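Local coordinates for protein putative protease (Parabacteroides distasonis ATCC 8503, PDB 3KD4) that is of unproven function but is probably an exported protein and a putative protease of a gut bacterium, at residues 252-255 against 256-260; 460-464 against 465-469; 474-477 against 478-481. All coordinates share one frame; numbering follows the deposited sequence. Where two conformers were deposited one is given.

Contact 1. Residues 252-255 against 256-260; sequences RDHI and LNNLS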
loop_
_atom_site.group_PDB
_atom_site.type_symbol
_atom_site.label_atom_id
_atom_site.label_comp_id
_atom_site.label_asym_id
_atom_site.label_seq_id
_atom_site.Cartn_x
_atom_site.Cartn_y
_atom_site.Cartn_z
ATOM N N ARG A 252 -5.219 6.991 -21.782
ATOM C CA ARG A 252 -4.928 7.191 -20.365
ATOM C C ARG A 252 -5.674 8.397 -19.790
ATOM O O ARG A 252 -6.274 8.311 -18.736
ATOM C CB ARG A 252 -3.425 7.380 -20.174
ATOM C CG ARG A 252 -2.944 7.295 -18.750
ATOM C CD ARG A 252 -1.482 7.759 -18.624
ATOM N NE ARG A 252 -1.393 9.136 -19.083
ATOM C CZ ARG A 252 -0.752 9.565 -20.170
ATOM N NH1 ARG A 252 -0.031 8.733 -20.933
ATOM N NH2 ARG A 252 -0.817 10.862 -20.490
ATOM N N ASP A 253 -5.615 9.531 -20.477
ATOM C CA ASP A 253 -6.254 10.749 -19.982
ATOM C C ASP A 253 -7.755 10.609 -19.989
ATOM O O ASP A 253 -8.415 11.056 -19.059
ATOM C CB ASP A 253 -5.849 11.961 -20.820
ATOM C CG ASP A 253 -4.387 12.345 -20.610
ATOM O OD1 ASP A 253 -3.789 11.889 -19.610
ATOM O OD2 ASP A 253 -3.837 13.084 -21.449
ATOM N N HIS A 254 -8.314 9.993 -21.030
ATOM C CA HIS A 254 -9.752 9.759 -21.009
ATOM C C HIS A 254 -10.186 8.978 -19.771
ATOM O O HIS A 254 -11.173 9.335 -19.131
ATOM C CB HIS A 254 -10.250 9.017 -22.221
ATOM C CG HIS A 254 -11.741 8.907 -22.243
ATOM N ND1 HIS A 254 -12.550 9.940 -22.672
ATOM C CD2 HIS A 254 -12.571 7.919 -21.826
ATOM C CE1 HIS A 254 -13.816 9.578 -22.543
ATOM N NE2 HIS A 254 -13.855 8.353 -22.042
ATOM N N ILE A 255 -9.436 7.921 -19.439
ATOM C CA ILE A 255 -9.769 7.112 -18.295
ATOM C C ILE A 255 -9.559 7.860 -16.993
ATOM O O ILE A 255 -10.446 7.877 -16.144
ATOM C CB ILE A 255 -9.053 5.721 -18.298
ATOM C CG1 ILE A 255 -9.661 4.857 -19.402
ATOM C CG2 ILE A 255 -9.274 5.041 -16.954
ATOM C CD1 ILE A 255 -8.778 3.771 -19.988
ATOM N N LEU A 256 -8.413 8.501 -16.849
ATOM C CA LEU A 256 -8.122 9.299 -15.653
ATOM C C LEU A 256 -9.163 10.388 -15.438
ATOM O O LEU A 256 -9.553 10.646 -14.313
ATOM C CB LEU A 256 -6.760 9.996 -15.772
ATOM C CG LEU A 256 -5.451 9.211 -15.657
ATOM C CD1 LEU A 256 -4.264 10.174 -15.996
ATOM C CD2 LEU A 256 -5.302 8.618 -14.273
ATOM N N ASN A 257 -9.602 11.033 -16.510
ATOM C CA ASN A 257 -10.534 12.151 -16.381
ATOM C C ASN A 257 -11.966 11.740 -16.170
ATOM O O ASN A 257 -12.753 12.541 -15.741
ATOM C CB ASN A 257 -10.470 13.060 -17.621
ATOM C CG ASN A 257 -9.170 13.827 -17.705
ATOM O OD1 ASN A 257 -8.478 13.996 -16.698
ATOM N ND2 ASN A 257 -8.808 14.270 -18.911
ATOM N N ASN A 258 -12.314 10.501 -16.480
ATOM C CA ASN A 258 -13.709 10.111 -16.496
ATOM C C ASN A 258 -14.098 8.972 -15.572
ATOM O O ASN A 258 -15.271 8.706 -15.417
ATOM C CB ASN A 258 -14.111 9.819 -17.944
ATOM C CG ASN A 258 -14.142 11.083 -18.779
ATOM O OD1 ASN A 258 -15.081 11.836 -18.680
ATOM N ND2 ASN A 258 -13.101 11.346 -19.547
ATOM N N LEU A 259 -13.140 8.303 -14.952
ATOM C CA LEU A 259 -13.449 7.198 -14.044
ATOM C C LEU A 259 -12.838 7.497 -12.704
ATOM O O LEU A 259 -11.676 7.889 -12.616
ATOM C CB LEU A 259 -12.892 5.872 -14.556
ATOM C CG LEU A 259 -13.773 5.117 -15.562
ATOM C CD1 LEU A 259 -13.456 5.525 -17.018
ATOM C CD2 LEU A 259 -13.601 3.618 -15.384
ATOM N N SER A 260 -13.620 7.334 -11.650
ATOM C CA SER A 260 -13.055 7.423 -10.326
ATOM C C SER A 260 -12.731 5.995 -9.854
ATOM O O SER A 260 -13.348 5.023 -10.320
ATOM C CB SER A 260 -14.018 8.123 -9.402
ATOM O OG SER A 260 -15.163 7.327 -9.254
#
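His254 and Asn258 meet at the last turn of helix 244-258, their side chains set roughly perpendicular. Asn258 ND2 lies 3.4 Å above one face of the His254 imidazole, toward its rim, and the ring and amide planes are 29° apart. The same ND2 of Asn258 donates to His254 O at 2.8 Å, in the carbonyl plane and on a lone pair, and that bond fixes how the amide is turned. The ring comes under the amide because its CG stands opposite the backbone N (chi1 -174°); Phe233 meets this ring edge-to-face. Arg252 and Leu256 run alongside each other, Leu256 CD1 coming to the edge of the guanidinium. Arg252 NH2 makes a weak salt bridge with Asp253 OD1 at 3.3 Å, while NH1 is bonded to Asn249. On the buried side, Ile255 CG2 and Leu259 CD1 touch at 4.2 Å and both side chains pack on helix 287-300. Ile255 O takes Leu259 N at 3.0 Å, with Asn258 N above the carbonyl plane at 3.2 Å. The side-chain amide of Asn258 thus gives His254 O a donor at the helix end, just before the chain leaves helical geometry at Leu259.

Contact 2. Residues 460-464 against 465-469; sequences TPRGN and TIEVV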
loop_
_atom_site.group_PDB
_atom_site.type_symbol
_atom_site.label_atom_id
_atom_site.label_comp_id
_atom_site.label_asym_id
_atom_site.label_seq_id
_atom_site.Cartn_x
_atom_site.Cartn_y
_atom_site.Cartn_z
ATOM N N THR A 460 25.318 32.763 -4.971
ATOM C CA THR A 460 26.109 33.510 -5.933
ATOM C C THR A 460 25.463 34.854 -6.267
ATOM O O THR A 460 24.434 34.922 -6.940
ATOM C CB THR A 460 26.306 32.719 -7.216
ATOM O OG1 THR A 460 25.037 32.509 -7.828
ATOM C CG2 THR A 460 26.958 31.374 -6.927
ATOM N N PRO A 461 26.067 35.938 -5.760
ATOM C CA PRO A 461 25.566 37.263 -6.136
ATOM C C PRO A 461 25.727 37.466 -7.640
ATOM O O PRO A 461 26.750 37.074 -8.195
ATOM C CB PRO A 461 26.476 38.220 -5.361
ATOM C CG PRO A 461 26.879 37.442 -4.173
ATOM C CD PRO A 461 27.062 36.021 -4.682
ATOM N N ARG A 462 24.700 38.023 -8.279
ATOM C CA ARG A 462 24.722 38.321 -9.717
ATOM C C ARG A 462 24.028 39.651 -9.995
ATOM O O ARG A 462 22.796 39.698 -10.096
ATOM C CB ARG A 462 23.992 37.247 -10.507
ATOM C CG ARG A 462 24.583 35.881 -10.395
ATOM C CD ARG A 462 23.952 34.964 -11.401
ATOM N NE ARG A 462 24.414 33.598 -11.205
ATOM C CZ ARG A 462 25.625 33.148 -11.534
ATOM N NH1 ARG A 462 26.542 33.949 -12.080
ATOM N NH2 ARG A 462 25.927 31.872 -11.302
ATOM N N GLY A 463 24.809 40.718 -10.154
ATOM C CA GLY A 463 24.251 42.053 -10.319
ATOM C C GLY A 463 23.610 42.450 -9.009
ATOM O O GLY A 463 24.211 42.303 -7.960
ATOM N N ASN A 464 22.382 42.940 -9.065
ATOM C CA ASN A 464 21.614 43.167 -7.852
ATOM C C ASN A 464 20.629 42.029 -7.561
ATOM O O ASN A 464 19.562 42.261 -6.984
ATOM C CB ASN A 464 20.870 44.486 -7.960
ATOM C CG ASN A 464 20.031 44.565 -9.180
ATOM O OD1 ASN A 464 19.611 43.544 -9.734
ATOM N ND2 ASN A 464 19.802 45.786 -9.652
ATOM N N THR A 465 20.958 40.815 -8.009
ATOM C CA THR A 465 20.263 39.619 -7.535
ATOM C C THR A 465 21.267 38.689 -6.868
ATOM O O THR A 465 22.490 38.788 -7.065
ATOM C CB THR A 465 19.580 38.816 -8.663
ATOM O OG1 THR A 465 20.590 38.253 -9.508
ATOM C CG2 THR A 465 18.624 39.687 -9.490
ATOM N N ILE A 466 20.737 37.767 -6.084
ATOM C CA ILE A 466 21.532 36.672 -5.555
ATOM C C ILE A 466 20.827 35.382 -5.955
ATOM O O ILE A 466 19.614 35.235 -5.750
ATOM C CB ILE A 466 21.631 36.725 -4.037
ATOM C CG1 ILE A 466 22.285 38.040 -3.603
ATOM C CG2 ILE A 466 22.381 35.481 -3.493
ATOM C CD1 ILE A 466 21.879 38.434 -2.167
ATOM N N GLU A 467 21.599 34.475 -6.546
ATOM C CA GLU A 467 21.097 33.187 -6.931
ATOM C C GLU A 467 21.471 32.145 -5.906
ATOM O O GLU A 467 22.653 31.923 -5.647
ATOM C CB GLU A 467 21.689 32.780 -8.266
ATOM C CG GLU A 467 21.177 31.432 -8.732
ATOM C CD GLU A 467 22.031 30.837 -9.825
ATOM O OE1 GLU A 467 23.284 30.743 -9.628
ATOM O OE2 GLU A 467 21.443 30.430 -10.851
ATOM N N VAL A 468 20.471 31.456 -5.371
ATOM C CA VAL A 468 20.737 30.379 -4.442
ATOM C C VAL A 468 20.312 29.075 -5.084
ATOM O O VAL A 468 19.145 28.940 -5.431
ATOM C CB VAL A 468 19.963 30.591 -3.128
ATOM C CG1 VAL A 468 20.280 29.447 -2.135
ATOM C CG2 VAL A 468 20.300 31.945 -2.530
ATOM N N VAL A 469 21.228 28.113 -5.237
ATOM C CA VAL A 469 20.847 26.788 -5.777
ATOM C C VAL A 469 20.966 25.711 -4.686
ATOM O O VAL A 469 22.026 25.526 -4.099
ATOM C CB VAL A 469 21.678 26.388 -7.024
ATOM C CG1 VAL A 469 21.217 25.032 -7.592
ATOM C CG2 VAL A 469 21.623 27.481 -8.102
HETATM O O HOH W 1 24.348 29.888 -6.650
#
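Thr460 and Glu467 run alongside each other with their ends in one direction, and form a hydrogen-bonded antiparallel pair. Thr460 N reaches Glu467 O at 2.9 Å, and Glu467 N returns to Thr460 O. The tight end is nearer the turn: Arg462 N binds Thr465 O at 2.6 Å, while Arg462 O is gripped twice by Thr465. The backbone N of Thr465 sits above that carbonyl plane; Thr465 OG1, 2.7 Å from Arg462 O, lies in the plane on a lone pair. With chi1 at 67°, OG1 is tucked between the backbone N and carbonyl carbon of its own residue, within reach of this oxygen. These bonds close a beta hairpin of strands 453-462 and 465-474 through a type II' turn from Arg462 to Thr465, with Gly463 taking the positive phi (68°) of its second position. Beyond the backbone the grip slackens. The Arg462 chain, extended from CG to NE, runs back over Thr460 CB, which lies against one guanidinium face. The edge of the Arg462 guanidinium meets Glu467 OE1 in a weak salt bridge, 3.3 Å from Arg462 NH2, with guanidinium and carboxylate planes 83° apart. A water beside the Thr460-Glu467 pair donates to Glu467 O at 2.8 Å. On the other face Pro461 is exposed, whereas its partner Ile466 is buried against Ile459 and Phe504.

Contact 3. Residues 474-477 against 478-481; sequences LNKQ and QFTP
Between strand 465-474 and the short strand 478-479 the backbone bends at Gln477, whose phi and psi of -97° and -36° interrupt the extended conformation of Lys476 and Gln478. The bend brings Lys476 and Phe479 together, and their side chains run antiparallel alongside one another. Lys476 CG lies over one face of the ring, with Lys476 CB 3.7 Å from Phe479 CZ and Lys476 CD 4.0 Å from Phe479 CE2. CG leaves CB opposite the backbone N, and the chain stays extended until it bends at chi4 (40°), which turns the amine back to the main chain. There Lys476 NZ makes a weak hydrogen bond to Gln478 O at 2.9 Å. A water joins the same two residues, accepting from Lys476 NZ at 3.1 Å and from Gln478 N at 3.0 Å, so the ammonium reaches both the carbonyl and, through the water, the amide of one residue. Lys476 NZ lies nearly above the phenyl ring but 5.8 Å from the Phe479 centroid, at most a weak cation-pi attraction; Phe452 is a further cation-pi partner for this lysine. The ring also crowds Lys476 O, with Phe479 CZ 3.3 Å away, and that buried carbonyl oxygen has no polar partner in the model. The side chain of Gln478 turns elsewhere, its NE2 bonded to Glu418. Strand 478-479 pairs antiparallel with strand 417-418, Phe479 bonding to Phe417 through the backbone. Thr480 then caps the start of helix 481-495, on which Phe479 packs against Val487 and Lys476 touches Glu483, while Leu474, ending the preceding strand, rests on Leu490 and Ile491.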
loop_
_atom_site.group_PDB
_atom_site.type_symbol
_atom_site.label_atom_id
_atom_site.label_comp_id
_atom_site.label_asym_id
_atom_site.label_seq_id
_atom_site.Cartn_x
_atom_site.Cartn_y
_atom_site.Cartn_z
ATOM N N LEU A 474 19.289 11.345 -3.451
ATOM C CA LEU A 474 19.272 10.199 -2.603
ATOM C C LEU A 474 19.282 8.981 -3.533
ATOM O O LEU A 474 18.402 8.826 -4.396
ATOM C CB LEU A 474 18.062 10.235 -1.658
ATOM C CG LEU A 474 17.956 11.365 -0.637
ATOM C CD1 LEU A 474 16.631 11.248 0.179
ATOM C CD2 LEU A 474 19.158 11.414 0.327
ATOM N N ASN A 475 20.303 8.137 -3.373
ATOM C CA ASN A 475 20.605 7.069 -4.335
ATOM C C ASN A 475 20.421 5.640 -3.824
ATOM O O ASN A 475 20.823 4.716 -4.469
ATOM C CB ASN A 475 22.030 7.226 -4.825
ATOM C CG ASN A 475 22.300 8.604 -5.403
ATOM O OD1 ASN A 475 21.520 9.116 -6.223
ATOM N ND2 ASN A 475 23.426 9.216 -4.989
ATOM N N LYS A 476 19.819 5.467 -2.665
ATOM C CA LYS A 476 19.532 4.138 -2.108
ATOM C C LYS A 476 18.144 4.262 -1.476
ATOM O O LYS A 476 17.776 5.323 -1.006
ATOM C CB LYS A 476 20.609 3.763 -1.080
ATOM C CG LYS A 476 20.480 2.414 -0.440
ATOM C CD LYS A 476 21.739 2.111 0.390
ATOM C CE LYS A 476 21.624 0.911 1.340
ATOM N NZ LYS A 476 20.889 -0.271 0.772
ATOM N N GLN A 477 17.373 3.176 -1.490
ATOM C CA GLN A 477 16.007 3.164 -1.002
ATOM C C GLN A 477 15.830 2.670 0.430
ATOM O O GLN A 477 14.933 3.124 1.114
ATOM C CB GLN A 477 15.183 2.222 -1.864
ATOM C CG GLN A 477 14.866 2.750 -3.191
ATOM C CD GLN A 477 14.277 1.710 -4.075
ATOM O OE1 GLN A 477 13.085 1.783 -4.379
ATOM N NE2 GLN A 477 15.108 0.697 -4.490
ATOM N N GLN A 478 16.616 1.684 0.837
ATOM C CA GLN A 478 16.464 1.089 2.154
ATOM C C GLN A 478 17.730 1.149 2.950
ATOM O O GLN A 478 18.819 0.912 2.428
ATOM C CB GLN A 478 16.058 -0.372 2.068
ATOM C CG GLN A 478 14.725 -0.602 1.380
ATOM C CD GLN A 478 14.350 -2.083 1.379
ATOM O OE1 GLN A 478 15.201 -2.928 1.138
ATOM N NE2 GLN A 478 13.091 -2.392 1.630
ATOM N N PHE A 479 17.562 1.391 4.240
ATOM C CA PHE A 479 18.666 1.664 5.133
ATOM C C PHE A 479 18.483 0.896 6.440
ATOM O O PHE A 479 17.400 0.898 7.043
ATOM C CB PHE A 479 18.751 3.170 5.427
ATOM C CG PHE A 479 18.926 4.010 4.219
ATOM C CD1 PHE A 479 17.816 4.403 3.460
ATOM C CD2 PHE A 479 20.197 4.389 3.806
ATOM C CE1 PHE A 479 17.977 5.159 2.317
ATOM C CE2 PHE A 479 20.384 5.159 2.643
ATOM C CZ PHE A 479 19.273 5.562 1.905
ATOM N N THR A 480 19.542 0.208 6.841
ATOM C CA THR A 480 19.598 -0.439 8.125
ATOM C C THR A 480 19.809 0.648 9.171
ATOM O O THR A 480 20.185 1.783 8.832
ATOM C CB THR A 480 20.811 -1.365 8.218
ATOM O OG1 THR A 480 21.980 -0.573 8.008
ATOM C CG2 THR A 480 20.740 -2.487 7.173
ATOM N N PRO A 481 19.581 0.309 10.450
ATOM C CA PRO A 481 19.842 1.261 11.525
ATOM C C PRO A 481 21.286 1.772 11.526
ATOM O O PRO A 481 21.501 2.935 11.827
ATOM C CB PRO A 481 19.500 0.477 12.779
ATOM C CG PRO A 481 18.465 -0.533 12.308
ATOM C CD PRO A 481 18.911 -0.910 10.936
HETATM O O HOH W 2 18.279 -0.095 -0.894
#

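In the fold
From the N terminus the three contacts come in series along the chain; none nests in or crosses another, and none touches another. Contact 1 ends helix 244-258, which packs on helix 287-300, and leads straight into the short strand 260-261. Much later, contact 2 closes the hairpin between strands 453-462 and 465-474 in a mixed sheet that also includes strand 423-433. Its second strand runs on to Leu474, where contact 3 rounds the bend into strand 478-479 and on to helix 481-495. Contacts 2 and 3 therefore lie near the two ends of one strand, their centres about 34 Å apart, both within the DUF3858 region.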